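Local coordinates for protein succinate-semialdehyde dehydrogenase (NAD(P)(+)) (Marinobacter aquaeolei, PDB 3RH9) that probably oxidises succinate semialdehyde to succinate with NAD+ or NADP+ as cofactor, as a member of the aldehyde dehydrogenase family, at residues Asp347-Gly358 with Pro372-Cys383; Pro331-Lys342 with Glu363-Pro371. All coordinates share one frame; numbering follows the deposited sequence.

Contact 1. Residues Asp347-Gly358 with Pro372-Cys383; sequences DALDKGASLVAG and PTVVQGVDREMC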
loop_
_atom_site.group_PDB
_atom_site.type_symbol
_atom_site.label_atom_id
_atom_site.label_comp_id
_atom_site.label_asym_id
_atom_site.label_seq_id
_atom_site.Cartn_x
_atom_site.Cartn_y
_atom_site.Cartn_z
ATOM N N ASP A 347 8.641 34.839 12.393
ATOM C CA ASP A 347 9.399 33.960 13.268
ATOM C C ASP A 347 10.855 33.948 12.852
ATOM O O ASP A 347 11.747 33.987 13.693
ATOM C CB ASP A 347 8.843 32.548 13.217
ATOM C CG ASP A 347 9.672 31.569 14.014
ATOM O OD1 ASP A 347 9.629 31.609 15.265
ATOM O OD2 ASP A 347 10.358 30.740 13.382
ATOM N N ALA A 348 11.090 33.903 11.546
ATOM C CA ALA A 348 12.438 33.903 11.023
ATOM C C ALA A 348 13.204 35.168 11.425
ATOM O O ALA A 348 14.368 35.101 11.840
ATOM C CB ALA A 348 12.411 33.759 9.516
ATOM N N LEU A 349 12.558 36.319 11.274
ATOM C CA LEU A 349 13.206 37.583 11.572
ATOM C C LEU A 349 13.356 37.773 13.080
ATOM O O LEU A 349 14.359 38.336 13.534
ATOM C CB LEU A 349 12.451 38.760 10.944
ATOM C CG LEU A 349 12.380 38.789 9.417
ATOM C CD1 LEU A 349 11.458 39.899 8.975
ATOM C CD2 LEU A 349 13.735 38.971 8.800
ATOM N N ASP A 350 12.373 37.304 13.852
ATOM C CA ASP A 350 12.471 37.403 15.302
ATOM C C ASP A 350 13.673 36.630 15.801
ATOM O O ASP A 350 14.243 36.979 16.833
ATOM C CB ASP A 350 11.218 36.894 16.006
ATOM C CG ASP A 350 10.012 37.801 15.793
ATOM O OD1 ASP A 350 10.195 38.922 15.241
ATOM O OD2 ASP A 350 8.885 37.374 16.180
ATOM N N LYS A 351 14.076 35.595 15.070
ATOM C CA LYS A 351 15.180 34.763 15.514
ATOM C C LYS A 351 16.503 35.039 14.795
ATOM O O LYS A 351 17.471 34.291 14.953
ATOM C CB LYS A 351 14.825 33.293 15.365
ATOM C CG LYS A 351 13.686 32.800 16.223
ATOM C CD LYS A 351 13.374 31.384 15.801
ATOM C CE LYS A 351 11.988 30.919 16.227
ATOM N NZ LYS A 351 11.985 30.182 17.509
ATOM N N GLY A 352 16.552 36.099 13.997
ATOM C CA GLY A 352 17.812 36.522 13.411
ATOM C C GLY A 352 17.936 36.516 11.900
ATOM O O GLY A 352 18.872 37.077 11.354
ATOM N N ALA A 353 16.998 35.882 11.212
ATOM C CA ALA A 353 17.107 35.750 9.767
ATOM C C ALA A 353 17.135 37.133 9.127
ATOM O O ALA A 353 16.517 38.062 9.630
ATOM C CB ALA A 353 15.945 34.920 9.219
ATOM N N SER A 354 17.856 37.266 8.023
ATOM C CA SER A 354 17.943 38.545 7.330
ATOM C C SER A 354 16.973 38.633 6.164
ATOM O O SER A 354 16.750 37.666 5.443
ATOM C CB SER A 354 19.362 38.791 6.824
ATOM O OG SER A 354 20.186 39.227 7.883
ATOM N N LEU A 355 16.418 39.815 5.974
ATOM C CA LEU A 355 15.457 40.039 4.926
ATOM C C LEU A 355 16.165 40.478 3.652
ATOM O O LEU A 355 16.367 41.664 3.427
ATOM C CB LEU A 355 14.487 41.118 5.370
ATOM C CG LEU A 355 13.086 40.931 4.814
ATOM C CD1 LEU A 355 12.363 42.273 4.738
ATOM C CD2 LEU A 355 13.185 40.283 3.453
ATOM N N VAL A 356 16.525 39.514 2.812
ATOM C CA VAL A 356 17.201 39.792 1.546
ATOM C C VAL A 356 16.259 40.429 0.515
ATOM O O VAL A 356 16.656 41.305 -0.243
ATOM C CB VAL A 356 17.844 38.500 0.971
ATOM C CG1 VAL A 356 18.502 38.759 -0.380
ATOM C CG2 VAL A 356 18.868 37.948 1.954
ATOM N N ALA A 357 15.002 40.009 0.500
ATOM C CA ALA A 357 14.065 40.540 -0.473
ATOM C C ALA A 357 12.633 40.362 -0.006
ATOM O O ALA A 357 12.298 39.358 0.609
ATOM C CB ALA A 357 14.273 39.865 -1.808
ATOM N N GLY A 358 11.785 41.334 -0.321
ATOM C CA GLY A 358 10.410 41.314 0.113
ATOM C C GLY A 358 10.182 42.330 1.212
ATOM O O GLY A 358 11.048 43.155 1.485
ATOM N N PRO A 372 6.796 37.974 -3.136
ATOM C CA PRO A 372 7.895 37.022 -3.102
ATOM C C PRO A 372 8.971 37.524 -2.159
ATOM O O PRO A 372 9.398 38.655 -2.308
ATOM C CB PRO A 372 8.391 37.033 -4.546
ATOM C CG PRO A 372 7.227 37.496 -5.337
ATOM C CD PRO A 372 6.566 38.503 -4.486
ATOM N N THR A 373 9.389 36.689 -1.213
ATOM C CA THR A 373 10.285 37.092 -0.138
ATOM C C THR A 373 11.446 36.131 0.019
ATOM O O THR A 373 11.317 34.934 -0.241
ATOM C CB THR A 373 9.546 37.121 1.198
ATOM O OG1 THR A 373 8.404 37.976 1.093
ATOM C CG2 THR A 373 10.447 37.643 2.277
ATOM N N VAL A 374 12.580 36.657 0.471
ATOM C CA VAL A 374 13.784 35.851 0.631
ATOM C C VAL A 374 14.501 36.152 1.947
ATOM O O VAL A 374 14.993 37.263 2.156
ATOM C CB VAL A 374 14.780 36.124 -0.505
ATOM C CG1 VAL A 374 16.112 35.533 -0.159
ATOM C CG2 VAL A 374 14.268 35.576 -1.829
ATOM N N VAL A 375 14.582 35.173 2.835
ATOM C CA VAL A 375 15.307 35.408 4.071
ATOM C C VAL A 375 16.555 34.553 4.160
ATOM O O VAL A 375 16.566 33.405 3.718
ATOM C CB VAL A 375 14.434 35.201 5.336
ATOM C CG1 VAL A 375 13.297 36.183 5.349
ATOM C CG2 VAL A 375 13.930 33.762 5.426
ATOM N N GLN A 376 17.603 35.120 4.747
ATOM C CA GLN A 376 18.837 34.386 4.940
ATOM C C GLN A 376 19.142 34.241 6.426
ATOM O O GLN A 376 18.706 35.044 7.243
ATOM C CB GLN A 376 19.986 35.069 4.206
ATOM C CG GLN A 376 21.118 34.108 3.896
ATOM C CD GLN A 376 22.069 34.603 2.812
ATOM O OE1 GLN A 376 21.832 35.636 2.164
ATOM N NE2 GLN A 376 23.157 33.857 2.607
ATOM N N GLY A 377 19.866 33.191 6.773
ATOM C CA GLY A 377 20.249 32.956 8.151
ATOM C C GLY A 377 19.309 32.036 8.908
ATOM O O GLY A 377 19.128 32.189 10.117
ATOM N N VAL A 378 18.712 31.081 8.204
ATOM C CA VAL A 378 17.687 30.231 8.794
ATOM C C VAL A 378 18.237 28.911 9.324
ATOM O O VAL A 378 19.009 28.249 8.633
ATOM C CB VAL A 378 16.617 29.910 7.758
ATOM C CG1 VAL A 378 15.795 28.704 8.200
ATOM C CG2 VAL A 378 15.749 31.127 7.531
ATOM N N ASP A 379 17.831 28.522 10.536
ATOM C CA ASP A 379 18.271 27.246 11.115
ATOM C C ASP A 379 17.114 26.378 11.589
ATOM O O ASP A 379 15.966 26.789 11.525
ATOM C CB ASP A 379 19.285 27.456 12.251
ATOM C CG ASP A 379 18.688 28.164 13.464
ATOM O OD1 ASP A 379 18.367 27.478 14.456
ATOM O OD2 ASP A 379 18.549 29.408 13.433
ATOM N N ARG A 380 17.422 25.182 12.074
ATOM C CA ARG A 380 16.392 24.225 12.467
ATOM C C ARG A 380 15.458 24.722 13.566
ATOM O O ARG A 380 14.429 24.100 13.822
ATOM C CB ARG A 380 17.012 22.880 12.872
ATOM C CG ARG A 380 17.959 22.952 14.081
ATOM C CD ARG A 380 18.307 21.564 14.587
ATOM N NE ARG A 380 17.094 20.859 15.007
ATOM C CZ ARG A 380 16.926 19.536 14.948
ATOM N NH1 ARG A 380 17.896 18.761 14.485
ATOM N NH2 ARG A 380 15.781 18.984 15.341
ATOM N N GLU A 381 15.802 25.840 14.200
ATOM C CA GLU A 381 15.003 26.390 15.308
ATOM C C GLU A 381 13.803 27.164 14.798
ATOM O O GLU A 381 12.958 27.612 15.571
ATOM C CB GLU A 381 15.829 27.346 16.194
ATOM C CG GLU A 381 17.100 26.763 16.847
ATOM C CD GLU A 381 16.897 25.396 17.500
ATOM O OE1 GLU A 381 15.786 25.133 18.035
ATOM O OE2 GLU A 381 17.858 24.582 17.479
HETATM N N MSE A 382 13.737 27.342 13.490
HETATM C CA MSE A 382 12.731 28.222 12.939
HETATM C C MSE A 382 11.555 27.480 12.342
HETATM O O MSE A 382 11.717 26.449 11.679
HETATM C CB MSE A 382 13.384 29.133 11.926
HETATM C CG MSE A 382 14.714 29.593 12.442
HETATM SE SE MSE A 382 15.401 31.099 11.474
HETATM C CE MSE A 382 16.909 31.505 12.661
ATOM N N CYS A 383 10.371 28.025 12.594
ATOM C CA CYS A 383 9.119 27.431 12.158
ATOM C C CYS A 383 9.113 27.001 10.708
ATOM O O CYS A 383 8.668 25.894 10.384
ATOM C CB CYS A 383 7.991 28.421 12.366
ATOM S SG CYS A 383 7.719 28.672 14.072
#
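A classic beta bulge, with V356 and A357 both facing V374, shifts by one residue the register of the antiparallel pairing of strand 354-357 with strand 373-376. The evidence is in the backbone bonds: V374 N donates to A357 O over 2.7 Å, while V374 O receives A357 N on a lone pair at 3.2 Å and, weakly, V356 N. Ahead of the bulge, S354 and Q376 form a hydrogen-bonded pair, Q376 N reaching S354 O at 2.8 Å, and L355 with V375 is a non-hydrogen-bonded pair. The bulge brings V356 CB to 3.6 Å from V374 CG1, a methyl sent there by its anti setting to the backbone N (chi1 167°). A311 of helix 303-316 touches both V356 and A357. Strand 354-357 is an outermost strand, within this chain, of a mixed sheet of the aldehyde dehydrogenase fold, and 373-376 joins it to strand 393-399. A Schellman motif ends helix 335-350 and the chain turns into the edge strand: G352 has positive phi, A353 N bonds to A348 O, and G352 N to L349 O. A353 CB touches both V375 CB and V378 CG2, each at 4.2 Å. Selenomethionine M382 runs its extended chain past K351 in the opposite direction, laying SE 4.1 Å from A348 CA. Beyond it, D347 OD2 accepts C383 N at 2.8 Å from 37° above the carboxylate plane. Because M382 is the N-cap of helix 383-386, this puts a carboxylate at the helix's amino end, whose dipole would be expected to stabilise the negative charge.

Contact 2. Residues Pro331-Lys342 with Glu363-Pro371; sequences PLINKQGFDKVK and ELGDGLFFP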
loop_
_atom_site.group_PDB
_atom_site.type_symbol
_atom_site.label_atom_id
_atom_site.label_comp_id
_atom_site.label_asym_id
_atom_site.label_seq_id
_atom_site.Cartn_x
_atom_site.Cartn_y
_atom_site.Cartn_z
ATOM N N PRO A 331 -2.929 35.760 -5.520
ATOM C CA PRO A 331 -3.035 35.742 -4.063
ATOM C C PRO A 331 -2.849 34.324 -3.545
ATOM O O PRO A 331 -2.791 33.388 -4.353
ATOM C CB PRO A 331 -4.476 36.188 -3.805
ATOM C CG PRO A 331 -5.102 36.414 -5.159
ATOM C CD PRO A 331 -4.245 35.734 -6.168
ATOM N N LEU A 332 -2.729 34.175 -2.226
ATOM C CA LEU A 332 -2.791 32.868 -1.566
ATOM C C LEU A 332 -4.260 32.502 -1.395
ATOM O O LEU A 332 -5.119 33.352 -1.537
ATOM C CB LEU A 332 -2.124 32.917 -0.192
ATOM C CG LEU A 332 -0.695 33.418 -0.071
ATOM C CD1 LEU A 332 -0.282 33.376 1.381
ATOM C CD2 LEU A 332 0.231 32.565 -0.911
ATOM N N ILE A 333 -4.548 31.252 -1.069
ATOM C CA ILE A 333 -5.910 30.738 -1.144
ATOM C C ILE A 333 -6.855 31.301 -0.081
ATOM O O ILE A 333 -8.041 31.497 -0.342
ATOM C CB ILE A 333 -5.912 29.189 -1.062
ATOM C CG1 ILE A 333 -7.263 28.614 -1.491
ATOM C CG2 ILE A 333 -5.514 28.719 0.344
ATOM C CD1 ILE A 333 -7.478 28.595 -3.003
ATOM N N ASN A 334 -6.340 31.533 1.122
ATOM C CA ASN A 334 -7.166 32.040 2.222
ATOM C C ASN A 334 -6.402 32.629 3.390
ATOM O O ASN A 334 -5.174 32.580 3.443
ATOM C CB ASN A 334 -8.210 31.013 2.710
ATOM C CG ASN A 334 -7.597 29.736 3.290
ATOM O OD1 ASN A 334 -6.519 29.739 3.876
ATOM N ND2 ASN A 334 -8.316 28.641 3.147
ATOM N N LYS A 335 -7.152 33.204 4.321
ATOM C CA LYS A 335 -6.565 33.929 5.435
ATOM C C LYS A 335 -5.694 33.019 6.285
ATOM O O LYS A 335 -4.631 33.420 6.734
ATOM C CB LYS A 335 -7.643 34.591 6.296
ATOM C CG LYS A 335 -7.054 35.573 7.282
ATOM C CD LYS A 335 -8.108 36.489 7.886
ATOM C CE LYS A 335 -7.456 37.540 8.809
ATOM N NZ LYS A 335 -6.628 36.932 9.918
ATOM N N GLN A 336 -6.134 31.787 6.493
ATOM C CA GLN A 336 -5.352 30.874 7.309
ATOM C C GLN A 336 -3.964 30.672 6.674
ATOM O O GLN A 336 -2.933 30.777 7.367
ATOM C CB GLN A 336 -6.092 29.551 7.498
ATOM C CG GLN A 336 -5.515 28.645 8.579
ATOM C CD GLN A 336 -6.127 27.233 8.541
ATOM O OE1 GLN A 336 -5.501 26.289 8.046
ATOM N NE2 GLN A 336 -7.359 27.095 9.042
ATOM N N GLY A 337 -3.947 30.416 5.361
ATOM C CA GLY A 337 -2.716 30.247 4.610
ATOM C C GLY A 337 -1.836 31.486 4.635
ATOM O O GLY A 337 -0.633 31.413 4.889
ATOM N N PHE A 338 -2.452 32.634 4.381
ATOM C CA PHE A 338 -1.768 33.911 4.479
ATOM C C PHE A 338 -1.156 34.124 5.874
ATOM O O PHE A 338 0.011 34.462 6.005
ATOM C CB PHE A 338 -2.734 35.046 4.125
ATOM C CG PHE A 338 -2.078 36.380 4.046
ATOM C CD1 PHE A 338 -2.202 37.290 5.077
ATOM C CD2 PHE A 338 -1.307 36.723 2.951
ATOM C CE1 PHE A 338 -1.575 38.528 5.009
ATOM C CE2 PHE A 338 -0.682 37.953 2.882
ATOM C CZ PHE A 338 -0.817 38.853 3.914
ATOM N N ASP A 339 -1.937 33.918 6.924
ATOM C CA ASP A 339 -1.420 34.142 8.265
ATOM C C ASP A 339 -0.215 33.249 8.564
ATOM O O ASP A 339 0.721 33.671 9.230
ATOM C CB ASP A 339 -2.525 33.983 9.316
ATOM C CG ASP A 339 -3.545 35.107 9.248
ATOM O OD1 ASP A 339 -3.302 36.075 8.508
ATOM O OD2 ASP A 339 -4.597 35.032 9.918
ATOM N N LYS A 340 -0.235 32.018 8.067
ATOM C CA LYS A 340 0.884 31.110 8.273
ATOM C C LYS A 340 2.148 31.618 7.579
ATOM O O LYS A 340 3.225 31.667 8.185
ATOM C CB LYS A 340 0.539 29.702 7.790
ATOM C CG LYS A 340 1.613 28.660 8.106
ATOM C CD LYS A 340 1.164 27.246 7.789
ATOM C CE LYS A 340 2.119 26.247 8.419
ATOM N NZ LYS A 340 1.562 24.869 8.411
ATOM N N VAL A 341 2.028 32.001 6.312
ATOM C CA VAL A 341 3.192 32.537 5.625
ATOM C C VAL A 341 3.705 33.746 6.400
ATOM O O VAL A 341 4.919 33.915 6.569
ATOM C CB VAL A 341 2.937 32.893 4.148
ATOM C CG1 VAL A 341 4.237 33.283 3.484
ATOM C CG2 VAL A 341 2.340 31.720 3.425
ATOM N N LYS A 342 2.785 34.565 6.904
ATOM C CA LYS A 342 3.179 35.739 7.665
ATOM C C LYS A 342 3.949 35.338 8.911
ATOM O O LYS A 342 5.042 35.840 9.161
ATOM C CB LYS A 342 1.968 36.583 8.053
ATOM C CG LYS A 342 2.361 37.955 8.591
ATOM C CD LYS A 342 1.263 38.978 8.400
ATOM C CE LYS A 342 0.188 38.852 9.455
ATOM N NZ LYS A 342 -0.526 40.158 9.595
ATOM N N GLU A 363 4.178 45.434 7.039
ATOM C CA GLU A 363 3.883 46.197 5.824
ATOM C C GLU A 363 2.958 45.428 4.870
ATOM O O GLU A 363 2.519 45.951 3.846
ATOM C CB GLU A 363 5.183 46.584 5.093
ATOM C CG GLU A 363 6.098 47.534 5.874
ATOM C CD GLU A 363 7.473 47.703 5.224
ATOM O OE1 GLU A 363 7.635 47.263 4.064
ATOM O OE2 GLU A 363 8.394 48.271 5.871
ATOM N N LEU A 364 2.670 44.179 5.210
ATOM C CA LEU A 364 1.890 43.322 4.336
ATOM C C LEU A 364 0.461 43.818 4.159
ATOM O O LEU A 364 -0.236 44.114 5.141
ATOM C CB LEU A 364 1.893 41.888 4.858
ATOM C CG LEU A 364 2.968 40.957 4.290
ATOM C CD1 LEU A 364 4.130 41.714 3.690
ATOM C CD2 LEU A 364 3.436 40.022 5.379
ATOM N N GLY A 365 0.036 43.872 2.893
ATOM C CA GLY A 365 -1.275 44.358 2.491
ATOM C C GLY A 365 -2.487 43.698 3.129
ATOM O O GLY A 365 -2.404 42.639 3.758
ATOM N N ASP A 366 -3.634 44.341 2.946
ATOM C CA ASP A 366 -4.889 43.883 3.529
ATOM C C ASP A 366 -5.484 42.729 2.734
ATOM O O ASP A 366 -6.570 42.242 3.057
ATOM C CB ASP A 366 -5.894 45.020 3.481
ATOM C CG ASP A 366 -6.161 45.474 2.057
ATOM O OD1 ASP A 366 -5.251 46.093 1.452
ATOM O OD2 ASP A 366 -7.269 45.182 1.541
ATOM N N GLY A 367 -4.795 42.317 1.672
ATOM C CA GLY A 367 -5.327 41.275 0.817
ATOM C C GLY A 367 -4.843 39.896 1.209
ATOM O O GLY A 367 -4.398 39.667 2.334
ATOM N N LEU A 368 -4.946 38.964 0.276
ATOM C CA LEU A 368 -4.305 37.680 0.437
ATOM C C LEU A 368 -3.032 37.698 -0.390
ATOM O O LEU A 368 -2.390 36.659 -0.583
ATOM C CB LEU A 368 -5.231 36.563 -0.020
ATOM C CG LEU A 368 -6.445 36.428 0.896
ATOM C CD1 LEU A 368 -7.336 35.267 0.494
ATOM C CD2 LEU A 368 -5.959 36.269 2.317
ATOM N N PHE A 369 -2.667 38.886 -0.874
ATOM C CA PHE A 369 -1.468 39.022 -1.703
ATOM C C PHE A 369 -0.198 39.054 -0.862
ATOM O O PHE A 369 0.007 39.940 -0.027
ATOM C CB PHE A 369 -1.538 40.249 -2.619
ATOM C CG PHE A 369 -2.746 40.276 -3.502
ATOM C CD1 PHE A 369 -2.730 39.652 -4.734
ATOM C CD2 PHE A 369 -3.901 40.937 -3.098
ATOM C CE1 PHE A 369 -3.862 39.674 -5.562
ATOM C CE2 PHE A 369 -5.026 40.975 -3.910
ATOM C CZ PHE A 369 -5.011 40.335 -5.147
ATOM N N PHE A 370 0.656 38.068 -1.081
ATOM C CA PHE A 370 1.902 37.992 -0.357
ATOM C C PHE A 370 3.058 38.026 -1.343
ATOM O O PHE A 370 3.158 37.184 -2.227
ATOM C CB PHE A 370 1.936 36.723 0.478
ATOM C CG PHE A 370 2.937 36.759 1.586
ATOM C CD1 PHE A 370 4.291 36.746 1.309
ATOM C CD2 PHE A 370 2.521 36.799 2.909
ATOM C CE1 PHE A 370 5.210 36.780 2.327
ATOM C CE2 PHE A 370 3.441 36.828 3.930
ATOM C CZ PHE A 370 4.789 36.823 3.640
ATOM N N PRO A 371 3.939 39.014 -1.182
ATOM C CA PRO A 371 5.056 39.319 -2.079
ATOM C C PRO A 371 6.170 38.282 -2.001
ATOM O O PRO A 371 6.479 37.785 -0.927
ATOM C CB PRO A 371 5.584 40.648 -1.531
ATOM C CG PRO A 371 4.573 41.112 -0.531
ATOM C CD PRO A 371 3.926 39.897 -0.011
#
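F338 and F370 meet obliquely where, in the aldehyde dehydrogenase fold, the first turns of helix 335-350 pack on the loop that leads into strand 373-376. Their ring planes are inclined at 66°, and F338 CE2 comes to the edge of the F370 ring, 3.4 Å from CD2. V341 lies over one face of F370, with CG1 3.6 Å from the ring centroid and close to the normal, a CH-pi contact. Were F370 an alanine, V341 CG1 would be likely to lose the ring face it rests on, and F338 the neighbour that limits its rotation. F338 itself has CG anti to the backbone N (chi1 -173°), which carries its ring from the helix to the loop, where G367 O stands over the centre of one face, 3.9 Å above the plane. Farther along the helix, the aliphatic part of K342 slides past L364, its CD 3.9 Å from L364 CD2. The next shell fixes the loop against the residues that precede the helix. L332 N donates to L368 O at 3.0 Å, almost straight at 177°, though from above the carbonyl plane. P331 CB lies over the F369 ring, offset toward its rim, in a second CH-pi contact, and P392, outside both segments, touches L332 and F370. L368 completes this layer: its two methyls spread over the start of the helix, CD1 reaching N334 CA at 3.7 Å and CD2 lying near K335 N and F338 CB. N334 is the N-cap there, its OD1 accepting G337 N at 3.0 Å, nearly along the C=O axis.

In the fold
The two contacts interleave along the chain, in the order 331-342, 347-358, 363-371, 372-383, so each later segment returns to an earlier one. Helix 335-350 is common to both: contact 2 uses its amino-terminal half and contact 1 its last turn, with the centres about 17 Å apart. Segments 363-371 and 372-383 follow one another directly, and P371 O accepts from T373 OG1 at their junction. L345, on the helix between the two contacts, touches T373 and V375. Together they tie helix 335-350 to the loop before strand 373-376 and to the edge pair 354-357/373-376 of the mixed sheet, part of the framework of the aldehyde dehydrogenase fold, remote from the predicted active-site E256.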